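Local coordinates for odorant binding protein ASP5 (Apis mellifera, PDB 3R72) that probably carries small hydrophobic odorants in the bee antenna, as members of the PBP/GOBP family do, and here holds N-butyl-benzenesulfonamide in its helical interior, at residues V69-L72 against E73-M76; F63-D66 against M67-K70. One frame throughout, in Å; residues are numbered along the deposited sequence. Where two conformers were deposited one is given.

Contact 1. Residues V69-L72 against E73-M76; sequences VKQL and EITM. With NBB (N-butyl-benzenesulfonamide), chain C.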
loop_
_atom_site.group_PDB
_atom_site.type_symbol
_atom_site.label_atom_id
_atom_site.label_comp_id
_atom_site.label_asym_id
_atom_site.label_seq_id
_atom_site.Cartn_x
_atom_site.Cartn_y
_atom_site.Cartn_z
ATOM N N VAL A 69 -8.762 5.585 -4.228
ATOM C CA VAL A 69 -9.977 5.952 -3.499
ATOM C C VAL A 69 -11.038 4.844 -3.578
ATOM O O VAL A 69 -11.653 4.502 -2.574
ATOM C CB VAL A 69 -10.514 7.332 -3.958
ATOM C CG1 VAL A 69 -11.877 7.621 -3.353
ATOM C CG2 VAL A 69 -9.500 8.427 -3.589
ATOM N N LYS A 70 -11.231 4.253 -4.749
ATOM C CA LYS A 70 -12.166 3.142 -4.870
ATOM C C LYS A 70 -11.774 1.973 -3.982
ATOM O O LYS A 70 -12.641 1.373 -3.340
ATOM C CB LYS A 70 -12.278 2.681 -6.321
ATOM C CG LYS A 70 -13.178 3.570 -7.176
ATOM C CD LYS A 70 -13.649 2.866 -8.458
ATOM C CE LYS A 70 -12.873 3.265 -9.705
ATOM N NZ LYS A 70 -11.412 3.332 -9.557
ATOM N N GLN A 71 -10.488 1.639 -3.928
ATOM C CA GLN A 71 -10.036 0.523 -3.101
ATOM C C GLN A 71 -10.263 0.804 -1.630
ATOM O O GLN A 71 -10.699 -0.081 -0.891
ATOM C CB GLN A 71 -8.572 0.183 -3.369
ATOM C CG GLN A 71 -8.339 -0.474 -4.723
ATOM C CD GLN A 71 -8.802 -1.931 -4.793
ATOM O OE1 GLN A 71 -9.362 -2.473 -3.856
ATOM N NE2 GLN A 71 -8.474 -2.592 -5.889
ATOM N N LEU A 72 -9.978 2.019 -1.174
ATOM C CA LEU A 72 -10.197 2.311 0.233
ATOM C C LEU A 72 -11.704 2.265 0.556
ATOM O O LEU A 72 -12.084 1.783 1.620
ATOM C CB LEU A 72 -9.477 3.576 0.671
ATOM C CG LEU A 72 -10.047 4.946 0.357
ATOM C CD1 LEU A 72 -11.175 5.308 1.334
ATOM C CD2 LEU A 72 -8.949 5.999 0.359
ATOM N N GLU A 73 -12.552 2.691 -0.375
ATOM C CA GLU A 73 -14.002 2.624 -0.177
ATOM C C GLU A 73 -14.517 1.190 -0.065
ATOM O O GLU A 73 -15.454 0.935 0.682
ATOM C CB GLU A 73 -14.747 3.360 -1.297
ATOM C CG GLU A 73 -14.559 4.880 -1.224
ATOM C CD GLU A 73 -15.022 5.643 -2.468
ATOM O OE1 GLU A 73 -15.090 5.037 -3.558
ATOM O OE2 GLU A 73 -15.276 6.869 -2.369
ATOM N N ILE A 74 -13.900 0.262 -0.794
ATOM C CA ILE A 74 -14.324 -1.140 -0.785
ATOM C C ILE A 74 -13.653 -1.979 0.303
ATOM O O ILE A 74 -14.071 -3.117 0.535
ATOM C CB ILE A 74 -14.066 -1.824 -2.153
ATOM C CG1 ILE A 74 -14.849 -3.128 -2.252
ATOM C CG2 ILE A 74 -12.597 -2.122 -2.350
ATOM C CD1 ILE A 74 -16.302 -2.929 -2.184
ATOM N N THR A 75 -12.604 -1.458 0.947
ATOM C CA THR A 75 -11.870 -2.248 1.942
ATOM C C THR A 75 -11.731 -1.681 3.349
ATOM O O THR A 75 -11.390 -2.427 4.259
ATOM C CB THR A 75 -10.451 -2.605 1.440
ATOM O OG1 THR A 75 -9.684 -1.407 1.286
ATOM C CG2 THR A 75 -10.495 -3.387 0.127
ATOM N N MET A 76 -11.926 -0.380 3.544
ATOM C CA MET A 76 -11.794 0.179 4.890
ATOM C C MET A 76 -13.086 0.032 5.661
ATOM O O MET A 76 -14.164 0.069 5.069
ATOM C CB MET A 76 -11.424 1.650 4.841
ATOM C CG MET A 76 -10.016 1.907 4.369
ATOM S SD MET A 76 -9.477 3.581 4.697
ATOM C CE MET A 76 -8.880 3.438 6.378
HETATM O O1S NBB C . -4.630 -2.441 1.675
HETATM S S NBB C . -5.904 -2.303 1.027
HETATM O O2S NBB C . -5.893 -1.400 -0.088
HETATM N N10 NBB C . -6.938 -1.737 2.107
HETATM C C11 NBB C . -7.153 -2.441 3.359
HETATM C C12 NBB C . -7.673 -1.505 4.442
HETATM C C13 NBB C . -8.236 -2.268 5.631
HETATM C C14 NBB C . -7.149 -2.955 6.421
HETATM C C4 NBB C . -6.450 -3.745 0.515
HETATM C C5 NBB C . -7.164 -3.878 -0.685
HETATM C C6 NBB C . -7.643 -5.114 -1.126
HETATM C C1 NBB C . -7.432 -6.242 -0.345
HETATM C C2 NBB C . -6.735 -6.128 0.846
HETATM C C3 NBB C . -6.247 -4.893 1.273
#

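Contact 2. Residues F63-D66 against M67-K70; sequences FDFD and MIVK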
loop_
_atom_site.group_PDB
_atom_site.type_symbol
_atom_site.label_atom_id
_atom_site.label_comp_id
_atom_site.label_asym_id
_atom_site.label_seq_id
_atom_site.Cartn_x
_atom_site.Cartn_y
_atom_site.Cartn_z
ATOM N N PHE A 63 0.682 6.498 -10.227
ATOM C CA PHE A 63 -0.414 6.170 -9.332
ATOM C C PHE A 63 -1.735 6.352 -10.042
ATOM O O PHE A 63 -1.865 7.229 -10.894
ATOM C CB PHE A 63 -0.351 7.070 -8.092
ATOM C CG PHE A 63 0.897 6.874 -7.308
ATOM C CD1 PHE A 63 1.033 5.790 -6.459
ATOM C CD2 PHE A 63 1.986 7.687 -7.509
ATOM C CE1 PHE A 63 2.206 5.550 -5.791
ATOM C CE2 PHE A 63 3.173 7.445 -6.836
ATOM C CZ PHE A 63 3.283 6.386 -5.984
ATOM N N ASP A 64 -2.704 5.526 -9.678
ATOM C CA ASP A 64 -4.069 5.710 -10.119
ATOM C C ASP A 64 -4.858 6.116 -8.885
ATOM O O ASP A 64 -5.316 5.267 -8.118
ATOM C CB ASP A 64 -4.626 4.437 -10.774
ATOM C CG ASP A 64 -6.011 4.643 -11.325
ATOM O OD1 ASP A 64 -6.711 5.533 -10.802
ATOM O OD2 ASP A 64 -6.422 3.920 -12.255
ATOM N N PHE A 65 -4.964 7.421 -8.668
ATOM C CA PHE A 65 -5.598 7.902 -7.450
ATOM C C PHE A 65 -7.096 7.642 -7.432
ATOM O O PHE A 65 -7.645 7.432 -6.356
ATOM C CB PHE A 65 -5.268 9.368 -7.150
ATOM C CG PHE A 65 -3.820 9.597 -6.841
ATOM C CD1 PHE A 65 -3.242 9.065 -5.699
ATOM C CD2 PHE A 65 -3.015 10.320 -7.706
ATOM C CE1 PHE A 65 -1.884 9.257 -5.450
ATOM C CE2 PHE A 65 -1.669 10.512 -7.437
ATOM C CZ PHE A 65 -1.118 9.979 -6.327
ATOM N N ASP A 66 -7.749 7.602 -8.593
ATOM C CA ASP A 66 -9.164 7.213 -8.601
ATOM C C ASP A 66 -9.321 5.783 -8.054
ATOM O O ASP A 66 -10.237 5.514 -7.279
ATOM C CB ASP A 66 -9.773 7.285 -10.017
ATOM C CG ASP A 66 -9.978 8.704 -10.539
ATOM O OD1 ASP A 66 -9.764 9.699 -9.808
ATOM O OD2 ASP A 66 -10.378 8.804 -11.715
ATOM N N MET A 67 -8.420 4.891 -8.444
ATOM C CA MET A 67 -8.492 3.516 -7.969
ATOM C C MET A 67 -8.059 3.378 -6.511
ATOM O O MET A 67 -8.597 2.548 -5.795
ATOM C CB MET A 67 -7.672 2.592 -8.863
ATOM C CG MET A 67 -7.810 1.146 -8.460
ATOM S SD MET A 67 -9.506 0.509 -8.601
ATOM C CE MET A 67 -9.536 0.103 -10.348
ATOM N N ILE A 68 -7.116 4.204 -6.055
ATOM C CA ILE A 68 -6.767 4.227 -4.634
ATOM C C ILE A 68 -8.013 4.568 -3.809
ATOM O O ILE A 68 -8.301 3.895 -2.812
ATOM C CB ILE A 68 -5.598 5.193 -4.360
ATOM C CG1 ILE A 68 -4.314 4.581 -4.924
ATOM C CG2 ILE A 68 -5.450 5.474 -2.879
ATOM C CD1 ILE A 68 -3.123 5.500 -4.998
ATOM N N VAL A 69 -8.762 5.585 -4.228
ATOM C CA VAL A 69 -9.977 5.952 -3.499
ATOM C C VAL A 69 -11.038 4.844 -3.578
ATOM O O VAL A 69 -11.653 4.502 -2.574
ATOM C CB VAL A 69 -10.514 7.332 -3.958
ATOM C CG1 VAL A 69 -11.877 7.621 -3.353
ATOM C CG2 VAL A 69 -9.500 8.427 -3.589
ATOM N N LYS A 70 -11.231 4.253 -4.749
ATOM C CA LYS A 70 -12.166 3.142 -4.870
ATOM C C LYS A 70 -11.774 1.973 -3.982
ATOM O O LYS A 70 -12.641 1.373 -3.340
ATOM C CB LYS A 70 -12.278 2.681 -6.321
ATOM C CG LYS A 70 -13.178 3.570 -7.176
ATOM C CD LYS A 70 -13.649 2.866 -8.458
ATOM C CE LYS A 70 -12.873 3.265 -9.705
ATOM N NZ LYS A 70 -11.412 3.332 -9.557
HETATM O O HOH W 1 -9.682 4.246 -12.193
#

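Contact 1. Residues V69-L72 against E73-M76
V69 and E73, one turn apart near the C-terminal end of helix 65-75, meet twice. The E73 N-H bonds to V69 O (N to O 3.0 Å), and the extended E73 chain runs back past that carbonyl until its OE2 lies 3.6 Å from V69 CG1, the two side chains crossing at a slant. OE2 also forms a salt bridge with K85 of helix 81-91, which links the two helices; V69 touches K85 as well. The next rung joins I74 N to K70 O. Q71 O gathers several donors near the helix end. The hydroxyl of T75 donates to Q71 O (OG1 to O 2.7 Å), coming in from above the carbonyl plane, 40° out of it, while the backbone N of T75 reaches the same oxygen only weakly. A chi1 of 65° puts OG1 between the backbone N and the carbonyl carbon of T75, within range of both Q71 O and the ligand. The bent Q71 chain brings OE1 to 3.6 Å from I74 CG2, while NE2 bonds to L55 O. L72 closes the series: M76 N bonds to L72 O at 2.9 Å, and L72 CB packs against M76 SD at 4.0 Å, just where the chain leaves the helical conformation. L72 also touches helix 81-91 and another bound sulfonamide. T75 OG1 stands 2.9 Å from N10 of the first ligand. With its hydrogen directed at Q71 O, the hydroxyl oxygen could accept from the N-H expected on N10, consistent with a polar point in an otherwise largely apolar pocket.

Contact 2. Residues F63-D66 against M67-K70
D64 is the N-cap of helix 65-75, and M67 supplies the N-H that its side chain accepts. The D64 carboxylate folds back over the first turn because CG lies anti to the backbone N (chi1 -176°), and OD1 accepts from M67 N at 3.0 Å. The donor comes from above the carboxylate plane, 60° out of it, and the M67 side chain leaves at a slant, its CB 3.6 Å from D64 CG. One residue on, D64 O takes the N-H of I68, so this single residue closes the helix start with both its side chain and its carbonyl. F65 and I68 lie side by side and point the same way, F65 CD1 being 3.6 Å from I68 CD1. F63 joins them from the preceding strand: its CB sits over one face of the F65 ring, toward the rim, and its own ring packs against F58, Y96 and Y107. I68 thus links this aromatic group to the ligand pocket it lines. On the polar flank, K70 curls back to donate weakly from NZ to D66 O, and a water bridges the N-cap residue and K70, donating to D64 OD2 and accepting from K70 NZ, each at 3.3 Å.

The two contacts overlap along one helix, 65-75, contact 2 taking in its start and contact 1 its end, with V69 and K70 in common and centres about 9 Å apart. Contact 2 lies at the surface, where the helix starts beside the small hairpin; contact 1, partly buried, is where the helix runs out among the ligands. Their chemistry differs accordingly. At the start a carboxylate caps a first-turn N-H, whereas near the end a threonine hydroxyl donates a hydrogen bond to a carbonyl that backbone N-H groups reach only weakly. Apolar residues from both, I68 and L72, reach a shared sulfonamide pocket, whereas T75 serves the other bound molecule.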